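Local coordinates for protein endo-beta-mannanase (Opitutaceae bacterium TAV5, PDB 7BOB) that hydrolyses beta-1,4-linked mannosides, probably releasing mannose from chain ends, as a trimeric exo-beta-1,4-mannosidase of glycoside hydrolase family 5, at residues 2-7 against 14-19; 84-89 against 142-147; 101-106 against 158-163; 267-272 against 415-420. All coordinates share one frame; numbering follows the deposited sequence.

Contact 1: residues 2-7 against 14-19; sequences TIDSSG and GARFIP
Asp-4 and Arg-16 are brought together by two contrasting torsion patterns. In Asp-4 the carboxyl carbon stands between the backbone N and the carbonyl carbon (chi1 70°), which folds the acid back over its own turn and towards 14-19. The Arg-16 side chain runs extended through its first two torsions and bends at chi3 (-80°), swinging the guanidinium across to the acid. The two side chains meet nearly at right angles. One oxygen does all the bridging: Arg-16 NH2 lies 3.2 Å from Asp-4 OD2, on the syn side but tilted about 31° out of the carboxylate plane, and Arg-16 NE adds a weak bond to Asp-4 OD2 at 3.4 Å. OD2 lies at the edge of the guanidinium, close to its plane, while Ser-6 CB approaches Arg-16 NH2 obliquely at 4.1 Å. Asp-4 OD1 accepts a hydrogen bond from the backbone N of Tyr-8 and a weak one from Ser-6 N, 3.0 Å from Asp-4 OD1. This fixes the carboxylate over the type I turn from Asp-4 to Gly-7. The turn lies in the hairpin of strands 2-3 and 9-10, ahead of the first barrel strand, 20-23. Tyr-8 makes a cation-pi contact with Arg-16. Asp-4 OD2 also has a salt bridge to Arg-10, and the two arginines would be expected to favour the ionised carboxylate.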
# COMPACT_ATOMS: atom_id res chain seq x y z
N THR A 2 42.26 -6.35 -17.32
CA THR A 2 42.39 -5.36 -16.26
C THR A 2 41.58 -4.12 -16.62
O THR A 2 41.20 -3.92 -17.78
CB THR A 2 43.89 -5.06 -16.03
OG1 THR A 2 44.11 -4.61 -14.70
CG2 THR A 2 44.38 -4.02 -16.99
N ILE A 3 41.28 -3.28 -15.62
CA ILE A 3 40.61 -1.99 -15.84
C ILE A 3 41.64 -0.88 -15.58
O ILE A 3 42.20 -0.80 -14.49
CB ILE A 3 39.37 -1.81 -14.94
CG1 ILE A 3 38.30 -2.83 -15.29
CG2 ILE A 3 38.78 -0.38 -15.11
CD1 ILE A 3 37.68 -2.61 -16.67
N ASP A 4 41.87 -0.03 -16.58
CA ASP A 4 42.85 1.04 -16.41
C ASP A 4 42.26 2.21 -15.60
O ASP A 4 41.08 2.21 -15.22
CB ASP A 4 43.41 1.50 -17.76
CG ASP A 4 42.40 2.28 -18.64
OD1 ASP A 4 41.42 2.88 -18.12
OD2 ASP A 4 42.63 2.30 -19.88
N SER A 5 43.11 3.21 -15.34
CA SER A 5 42.80 4.31 -14.42
C SER A 5 41.66 5.20 -14.90
O SER A 5 41.05 5.88 -14.08
CB SER A 5 44.05 5.17 -14.21
OG SER A 5 44.38 5.89 -15.39
N SER A 6 41.40 5.24 -16.21
CA SER A 6 40.28 5.97 -16.77
C SER A 6 39.01 5.12 -16.90
O SER A 6 38.06 5.55 -17.58
CB SER A 6 40.66 6.54 -18.14
OG SER A 6 41.98 7.06 -18.10
N GLY A 7 38.98 3.93 -16.30
CA GLY A 7 37.80 3.08 -16.32
C GLY A 7 37.60 2.20 -17.53
O GLY A 7 36.48 1.75 -17.77
N GLY A 14 47.89 -5.33 -22.33
CA GLY A 14 47.83 -3.95 -21.91
C GLY A 14 47.31 -2.94 -22.92
O GLY A 14 47.28 -1.74 -22.61
N ALA A 15 46.91 -3.38 -24.12
CA ALA A 15 46.19 -2.48 -25.02
C ALA A 15 44.74 -2.33 -24.57
O ALA A 15 44.12 -3.25 -24.01
CB ALA A 15 46.23 -3.00 -26.46
N ARG A 16 44.19 -1.16 -24.85
CA ARG A 16 42.81 -0.88 -24.49
C ARG A 16 41.87 -1.57 -25.47
O ARG A 16 42.17 -1.67 -26.66
CB ARG A 16 42.57 0.64 -24.51
CG ARG A 16 41.15 1.04 -24.10
CD ARG A 16 40.96 2.53 -24.14
NE ARG A 16 41.51 3.16 -22.94
CZ ARG A 16 41.54 4.46 -22.72
NH1 ARG A 16 41.03 5.28 -23.64
NH2 ARG A 16 42.06 4.94 -21.60
N PHE A 17 40.72 -2.04 -24.98
CA PHE A 17 39.68 -2.40 -25.94
C PHE A 17 38.29 -2.05 -25.41
O PHE A 17 38.05 -1.97 -24.21
CB PHE A 17 39.77 -3.87 -26.37
CG PHE A 17 39.17 -4.84 -25.42
CD1 PHE A 17 37.92 -5.38 -25.67
CD2 PHE A 17 39.87 -5.22 -24.27
CE1 PHE A 17 37.35 -6.29 -24.80
CE2 PHE A 17 39.31 -6.15 -23.38
CZ PHE A 17 38.05 -6.68 -23.64
N ILE A 18 37.41 -1.78 -26.36
CA ILE A 18 36.03 -1.38 -26.14
C ILE A 18 35.15 -2.58 -26.48
O ILE A 18 35.00 -2.92 -27.66
CB ILE A 18 35.65 -0.16 -26.99
CG1 ILE A 18 36.68 0.98 -26.86
CG2 ILE A 18 34.27 0.32 -26.61
CD1 ILE A 18 36.82 1.57 -25.48
N PRO A 19 34.58 -3.25 -25.49
CA PRO A 19 33.64 -4.34 -25.80
C PRO A 19 32.50 -3.80 -26.64
O PRO A 19 31.90 -2.78 -26.32
CB PRO A 19 33.18 -4.81 -24.42
CG PRO A 19 34.31 -4.45 -23.50
CD PRO A 19 34.86 -3.15 -24.05

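Contact 2: residues 84-89 against 142-147; sequences LLDACG and KPFATH
Phe-144 lays one face of its ring on Leu-85; Phe-144 (84 Å²) and Leu-85 (49 Å²) supply most of the 173 Å² buried here. Leu-85 CB stands 3.6 Å from the centroid of the Phe-144 ring and only 5° off the normal, a CH-pi contact almost exactly over the centre. Leu-85 CD1 extends the overlap along the CD2-CE2 side, 3.7 Å from Phe-144 CD2. With CG anti to the carbonyl carbon (chi1 -58°), the phenylalanine projects from its loop across to the helix. Strand 56-62, helix 75-89 and strand 94-101 follow one another in the (beta/alpha)8 barrel, and the next helix, 124-141, runs into the loop that carries Phe-144; the ring therefore bridges the C-terminal ends of two successive outer helices. Behind it, Leu-85 also touches Phe-59 of strand 56-62, which ties the pair to the barrel wall. Asp-86 flanks the ring more loosely. Its backbone N comes obliquely within 3.8 Å of Phe-144 CE1, and its OD1 is 4.1 Å from the same CE1, with carboxylate and ring planes 83° apart. The loop is braced by the backbone bond from His-147 N to Phe-144 O, 2.7 Å long.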
# COMPACT_ATOMS: atom_id res chain seq x y z
N LEU A 84 31.36 -23.79 -26.75
CA LEU A 84 31.03 -22.39 -27.02
C LEU A 84 32.24 -21.50 -26.77
O LEU A 84 32.59 -20.69 -27.63
CB LEU A 84 29.84 -21.94 -26.17
CG LEU A 84 29.20 -20.58 -26.41
CD1 LEU A 84 28.80 -20.41 -27.87
CD2 LEU A 84 27.97 -20.41 -25.50
N LEU A 85 32.87 -21.62 -25.60
CA LEU A 85 34.04 -20.79 -25.28
C LEU A 85 35.09 -20.91 -26.36
O LEU A 85 35.67 -19.90 -26.81
CB LEU A 85 34.63 -21.20 -23.94
CG LEU A 85 33.70 -20.95 -22.75
CD1 LEU A 85 34.17 -21.69 -21.51
CD2 LEU A 85 33.60 -19.43 -22.49
N ASP A 86 35.33 -22.14 -26.81
CA ASP A 86 36.28 -22.40 -27.88
C ASP A 86 35.86 -21.73 -29.18
O ASP A 86 36.65 -21.02 -29.82
CB ASP A 86 36.40 -23.92 -28.05
CG ASP A 86 37.68 -24.33 -28.68
OD1 ASP A 86 38.69 -24.42 -27.94
OD2 ASP A 86 37.66 -24.59 -29.90
N ALA A 87 34.60 -21.92 -29.58
CA ALA A 87 34.15 -21.36 -30.84
C ALA A 87 34.21 -19.83 -30.85
O ALA A 87 34.49 -19.24 -31.91
CB ALA A 87 32.73 -21.84 -31.14
N CYS A 88 33.92 -19.16 -29.71
CA CYS A 88 34.05 -17.70 -29.66
C CYS A 88 35.50 -17.25 -29.78
O CYS A 88 35.79 -16.26 -30.45
CB CYS A 88 33.48 -17.11 -28.36
SG CYS A 88 31.74 -17.44 -28.03
N GLY A 89 36.39 -17.93 -29.06
CA GLY A 89 37.80 -17.63 -29.17
C GLY A 89 38.31 -17.66 -30.60
O GLY A 89 38.93 -16.71 -31.07
N LYS A 142 38.38 -21.30 -16.43
CA LYS A 142 39.80 -21.05 -16.23
C LYS A 142 40.65 -21.32 -17.47
O LYS A 142 41.53 -20.49 -17.76
CB LYS A 142 40.32 -21.87 -15.03
CG LYS A 142 41.74 -21.48 -14.62
CD LYS A 142 42.18 -22.16 -13.32
CE LYS A 142 43.57 -21.69 -12.91
NZ LYS A 142 44.20 -22.61 -11.93
N PRO A 143 40.43 -22.39 -18.25
CA PRO A 143 41.22 -22.56 -19.48
C PRO A 143 41.02 -21.45 -20.50
O PRO A 143 41.74 -21.43 -21.51
CB PRO A 143 40.73 -23.91 -20.03
CG PRO A 143 40.32 -24.67 -18.83
CD PRO A 143 39.68 -23.61 -17.92
N PHE A 144 40.10 -20.52 -20.27
CA PHE A 144 39.93 -19.40 -21.20
C PHE A 144 40.14 -18.05 -20.53
O PHE A 144 39.84 -17.02 -21.13
CB PHE A 144 38.56 -19.47 -21.86
CG PHE A 144 38.31 -20.75 -22.60
CD1 PHE A 144 38.60 -20.84 -23.95
CD2 PHE A 144 37.83 -21.86 -21.94
CE1 PHE A 144 38.39 -22.01 -24.64
CE2 PHE A 144 37.61 -23.05 -22.62
CZ PHE A 144 37.89 -23.12 -23.98
N ALA A 145 40.74 -18.05 -19.33
CA ALA A 145 40.75 -16.87 -18.46
C ALA A 145 41.23 -15.61 -19.16
O ALA A 145 40.72 -14.51 -18.87
CB ALA A 145 41.61 -17.14 -17.23
N THR A 146 42.20 -15.72 -20.06
CA THR A 146 42.72 -14.53 -20.71
C THR A 146 41.92 -14.13 -21.94
O THR A 146 42.22 -13.10 -22.54
CB THR A 146 44.18 -14.74 -21.14
OG1 THR A 146 44.23 -15.80 -22.10
CG2 THR A 146 45.05 -15.12 -19.94
N HIS A 147 40.94 -14.92 -22.35
CA HIS A 147 40.13 -14.54 -23.50
C HIS A 147 38.71 -14.13 -23.11
O HIS A 147 37.86 -13.94 -23.98
CB HIS A 147 40.11 -15.67 -24.52
CG HIS A 147 41.49 -16.15 -24.87
ND1 HIS A 147 42.45 -15.32 -25.41
CD2 HIS A 147 42.08 -17.35 -24.69
CE1 HIS A 147 43.57 -16.00 -25.58
NE2 HIS A 147 43.37 -17.24 -25.16

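Contact 3: residues 101-106 against 158-163; sequences VGWMSG and DALPDC
Ala-159 is the bump and the indole of Trp-103 the flat floor it rests on. Ala-159 CB sits over the six-membered ring, 3.8 Å from the centroid of that ring in Trp-103 and 16° off its normal. On the same face the alanine's own carbonyl oxygen lies over the outer rim, with Ala-159 O 3.3 Å from Trp-103 CZ3. A chi1 of -177° carries the indole away from its own backbone N and out toward Ala-159. Leu-160 fills the angle at the ring's root: its CD2 lies near the indole plane, 4.1 Å from Trp-103 CB. Pro-161 CD approaches obliquely, 4.4 Å from Trp-103 CZ3, while Ile-108 touches both residues. Replacing Trp-103 with an alanine would probably open a gap beside Ala-159 and Leu-160 and let the loop shift. The segments lie at and just beyond the C-terminal ends of strands 94-101 and 151-154; there Trp-103 touches Glu-156 and its carbonyl accepts a bond from Asn-155, consistent with the Asn-Glu pair that follows the fourth strand in family 5 enzymes. Packing is CH-pi and apolar, with one carbonyl oxygen over the ring and no charged pair, so shape sets how the loops lie.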
# COMPACT_ATOMS: atom_id res chain seq x y z
N VAL A 101 21.67 -17.02 -13.39
CA VAL A 101 20.57 -16.79 -14.31
C VAL A 101 19.65 -18.00 -14.19
O VAL A 101 20.00 -19.09 -14.64
CB VAL A 101 21.05 -16.64 -15.77
CG1 VAL A 101 19.90 -16.34 -16.68
CG2 VAL A 101 22.12 -15.54 -15.89
N GLY A 102 18.48 -17.82 -13.58
CA GLY A 102 18.07 -16.55 -13.01
C GLY A 102 17.02 -15.80 -13.83
O GLY A 102 16.23 -16.40 -14.56
N TRP A 103 17.05 -14.48 -13.69
CA TRP A 103 16.11 -13.59 -14.37
C TRP A 103 16.44 -13.49 -15.85
O TRP A 103 17.59 -13.25 -16.21
CB TRP A 103 16.20 -12.21 -13.72
CG TRP A 103 15.25 -11.16 -14.25
CD1 TRP A 103 15.44 -10.34 -15.33
CD2 TRP A 103 14.00 -10.77 -13.67
NE1 TRP A 103 14.38 -9.48 -15.47
CE2 TRP A 103 13.48 -9.72 -14.47
CE3 TRP A 103 13.25 -11.21 -12.56
CZ2 TRP A 103 12.25 -9.10 -14.19
CZ3 TRP A 103 12.03 -10.59 -12.28
CH2 TRP A 103 11.54 -9.54 -13.10
N MET A 104 15.43 -13.64 -16.71
CA MET A 104 15.68 -13.65 -18.15
C MET A 104 14.39 -13.46 -18.93
O MET A 104 13.54 -14.37 -18.95
CB MET A 104 16.37 -14.96 -18.55
CG MET A 104 16.69 -15.03 -20.03
SD MET A 104 17.63 -13.57 -20.61
CE MET A 104 19.08 -13.63 -19.55
N SER A 105 14.23 -12.29 -19.57
CA SER A 105 13.16 -12.00 -20.54
C SER A 105 11.75 -12.20 -19.98
O SER A 105 10.83 -12.60 -20.72
CB SER A 105 13.33 -12.86 -21.78
OG SER A 105 14.62 -12.67 -22.28
N GLY A 106 11.54 -11.93 -18.70
CA GLY A 106 10.23 -12.09 -18.11
C GLY A 106 10.00 -13.42 -17.43
O GLY A 106 8.95 -13.60 -16.80
N ASP A 158 19.14 -7.54 -9.39
CA ASP A 158 18.38 -6.55 -8.65
C ASP A 158 16.92 -6.49 -9.06
O ASP A 158 16.15 -5.77 -8.42
CB ASP A 158 19.03 -5.19 -8.86
CG ASP A 158 19.02 -4.78 -10.31
OD1 ASP A 158 19.64 -5.45 -11.13
OD2 ASP A 158 18.37 -3.80 -10.65
N ALA A 159 16.53 -7.17 -10.13
CA ALA A 159 15.14 -7.25 -10.55
C ALA A 159 14.39 -8.38 -9.86
O ALA A 159 13.17 -8.47 -10.01
CB ALA A 159 15.06 -7.45 -12.07
N LEU A 160 15.11 -9.25 -9.15
CA LEU A 160 14.53 -10.45 -8.57
C LEU A 160 13.61 -10.09 -7.41
O LEU A 160 13.95 -9.23 -6.58
CB LEU A 160 15.63 -11.37 -8.08
CG LEU A 160 16.41 -12.13 -9.15
CD1 LEU A 160 17.68 -12.73 -8.55
CD2 LEU A 160 15.54 -13.19 -9.82
N PRO A 161 12.46 -10.75 -7.29
CA PRO A 161 11.63 -10.55 -6.09
C PRO A 161 12.41 -10.79 -4.82
O PRO A 161 12.09 -10.20 -3.78
CB PRO A 161 10.50 -11.59 -6.23
CG PRO A 161 10.70 -12.28 -7.53
CD PRO A 161 12.06 -11.92 -8.09
N ASP A 162 13.45 -11.63 -4.88
CA ASP A 162 14.26 -11.96 -3.70
C ASP A 162 14.89 -10.72 -3.07
O ASP A 162 15.18 -10.74 -1.87
CB ASP A 162 15.36 -12.96 -4.07
CG ASP A 162 14.83 -14.17 -4.81
OD1 ASP A 162 14.29 -13.97 -5.92
OD2 ASP A 162 14.96 -15.31 -4.29
N CYS A 163 15.13 -9.66 -3.86
CA CYS A 163 15.69 -8.40 -3.34
C CYS A 163 14.79 -7.71 -2.31
O CYS A 163 15.29 -6.98 -1.45
CB CYS A 163 15.94 -7.42 -4.48
SG CYS A 163 17.11 -8.06 -5.66

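Contact 4: residues 267-272 against 415-420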
# COMPACT_ATOMS: atom_id res chain seq x y z
N TYR A 267 21.57 7.52 -16.44
CA TYR A 267 21.89 6.35 -15.62
C TYR A 267 23.39 6.03 -15.67
O TYR A 267 24.00 5.70 -14.64
CB TYR A 267 21.11 5.12 -16.08
CG TYR A 267 19.61 5.23 -15.88
CD1 TYR A 267 19.08 5.72 -14.70
CD2 TYR A 267 18.73 4.82 -16.88
CE1 TYR A 267 17.72 5.82 -14.53
CE2 TYR A 267 17.36 4.91 -16.70
CZ TYR A 267 16.87 5.41 -15.53
OH TYR A 267 15.52 5.51 -15.38
N VAL A 268 23.98 6.11 -16.87
CA VAL A 268 25.41 5.85 -17.01
C VAL A 268 26.21 6.87 -16.22
O VAL A 268 27.16 6.52 -15.51
CB VAL A 268 25.81 5.84 -18.51
CG1 VAL A 268 27.34 5.75 -18.69
CG2 VAL A 268 25.11 4.69 -19.22
N LYS A 269 25.81 8.15 -16.29
CA LYS A 269 26.47 9.20 -15.52
C LYS A 269 26.46 8.89 -14.03
O LYS A 269 27.48 9.06 -13.34
CB LYS A 269 25.79 10.55 -15.76
CG LYS A 269 26.02 11.17 -17.13
CD LYS A 269 25.47 12.62 -17.20
CE LYS A 269 25.44 13.09 -18.65
NZ LYS A 269 24.85 14.46 -18.81
N CYS A 270 25.31 8.50 -13.48
CA CYS A 270 25.27 8.13 -12.07
C CYS A 270 26.21 6.98 -11.77
O CYS A 270 27.01 7.05 -10.83
CB CYS A 270 23.84 7.78 -11.65
SG CYS A 270 22.69 9.16 -11.90
N ALA A 271 26.08 5.89 -12.51
CA ALA A 271 26.96 4.75 -12.28
C ALA A 271 28.43 5.17 -12.37
O ALA A 271 29.22 4.90 -11.46
CB ALA A 271 26.65 3.63 -13.28
N ARG A 272 28.78 5.88 -13.45
CA ARG A 272 30.18 6.29 -13.67
C ARG A 272 30.80 6.99 -12.48
O ARG A 272 32.00 6.84 -12.22
CB ARG A 272 30.27 7.20 -14.89
CG ARG A 272 31.71 7.43 -15.34
CD ARG A 272 32.30 6.16 -15.96
NE ARG A 272 33.73 6.26 -16.19
CZ ARG A 272 34.65 6.14 -15.24
NH1 ARG A 272 34.30 5.92 -13.97
NH2 ARG A 272 35.94 6.24 -15.56
N LEU A 415 14.50 14.61 -14.33
CA LEU A 415 13.85 15.76 -14.95
C LEU A 415 14.77 16.97 -14.96
O LEU A 415 14.86 17.68 -15.97
CB LEU A 415 12.55 16.10 -14.20
CG LEU A 415 11.81 17.28 -14.82
CD1 LEU A 415 11.22 16.89 -16.16
CD2 LEU A 415 10.74 17.79 -13.89
N ALA A 416 15.44 17.24 -13.84
CA ALA A 416 16.40 18.33 -13.82
C ALA A 416 17.48 18.11 -14.87
O ALA A 416 17.84 19.04 -15.60
CB ALA A 416 17.01 18.48 -12.43
N HIS A 417 17.98 16.87 -14.97
CA HIS A 417 19.01 16.54 -15.95
C HIS A 417 18.53 16.82 -17.37
O HIS A 417 19.27 17.41 -18.17
CB HIS A 417 19.40 15.07 -15.81
CG HIS A 417 20.38 14.59 -16.83
ND1 HIS A 417 20.02 13.84 -17.93
CD2 HIS A 417 21.73 14.74 -16.90
CE1 HIS A 417 21.09 13.55 -18.64
NE2 HIS A 417 22.14 14.08 -18.04
N HIS A 418 17.29 16.44 -17.69
CA HIS A 418 16.77 16.67 -19.03
C HIS A 418 16.53 18.15 -19.29
O HIS A 418 16.84 18.66 -20.38
CB HIS A 418 15.49 15.87 -19.24
CG HIS A 418 14.60 16.42 -20.32
ND1 HIS A 418 14.95 16.39 -21.65
CD2 HIS A 418 13.39 17.02 -20.25
CE1 HIS A 418 13.99 16.94 -22.37
NE2 HIS A 418 13.02 17.32 -21.54
N LEU A 419 15.97 18.87 -18.30
CA LEU A 419 15.63 20.27 -18.52
C LEU A 419 16.89 21.13 -18.59
O LEU A 419 16.91 22.11 -19.34
CB LEU A 419 14.70 20.77 -17.41
CG LEU A 419 13.31 20.12 -17.29
CD1 LEU A 419 12.55 20.62 -16.04
CD2 LEU A 419 12.45 20.33 -18.55
N LEU A 420 17.93 20.78 -17.83
CA LEU A 420 19.18 21.52 -17.93
C LEU A 420 19.84 21.30 -19.30
O LEU A 420 20.40 22.24 -19.87
CB LEU A 420 20.12 21.10 -16.80
CG LEU A 420 19.73 21.64 -15.44
CD1 LEU A 420 20.28 20.76 -14.32
CD2 LEU A 420 20.21 23.10 -15.31
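The His-417 imidazole is approached at its edge by Lys-269, whose NZ lies only 8° out of the ring plane. The hydrogen bond runs from Lys-269 NZ to His-417 NE2 at 2.8 Å, so NE2 acts as acceptor and carries no proton in this arrangement. The Phe-266 ring also meets the imidazole, their planes at about 55°, and Ser-262 and Leu-387 touch this largely buried histidine. The lysine chain, with CG anti to the carbonyl carbon (chi1 -72°), runs extended from there to the amine; its last methylene stays close as well, Lys-269 CE being 3.5 Å from His-417 NE2. That reach is needed because the backbones are well separated, Lys-269 CA and His-417 CA standing 10.5 Å apart. Lys-269 NZ also donates to the carbonyl of Val-427, and its charge would tend to keep the imidazole neutral. A leucine in place of Lys-269 would probably leave both His-417 NE2 and the Val-427 carbonyl without this donor. Helix 258-272 lies between strands 237-241 and 277-282 of the barrel, whereas helix 406-422 forms the crossover between parallel strands 385-389 and 427-431, making this a domain interface between a (beta/alpha)8 barrel and a second alpha/beta domain.

Contact 1 lies at the surface, whereas the other three are partly buried. Contacts 1, 2 and 3 stay within the barrel domain: the first ties the N-terminal hairpin to the segment leading into strand 20-23, the second joins an outer helix to the loop after the next helix, and the third pairs two loops beyond strand ends. Contact 4 alone spans two domains. Chemistry follows position: the surface contact between hairpin turn and following loop uses a charged pair, contacts 2 and 3 use CH-pi packing, and contact 4 relies on one lysine-histidine bond. Contacts 1 and 4 also touch, through a weak bond from Arg-272 NH2 to Ser-6 O.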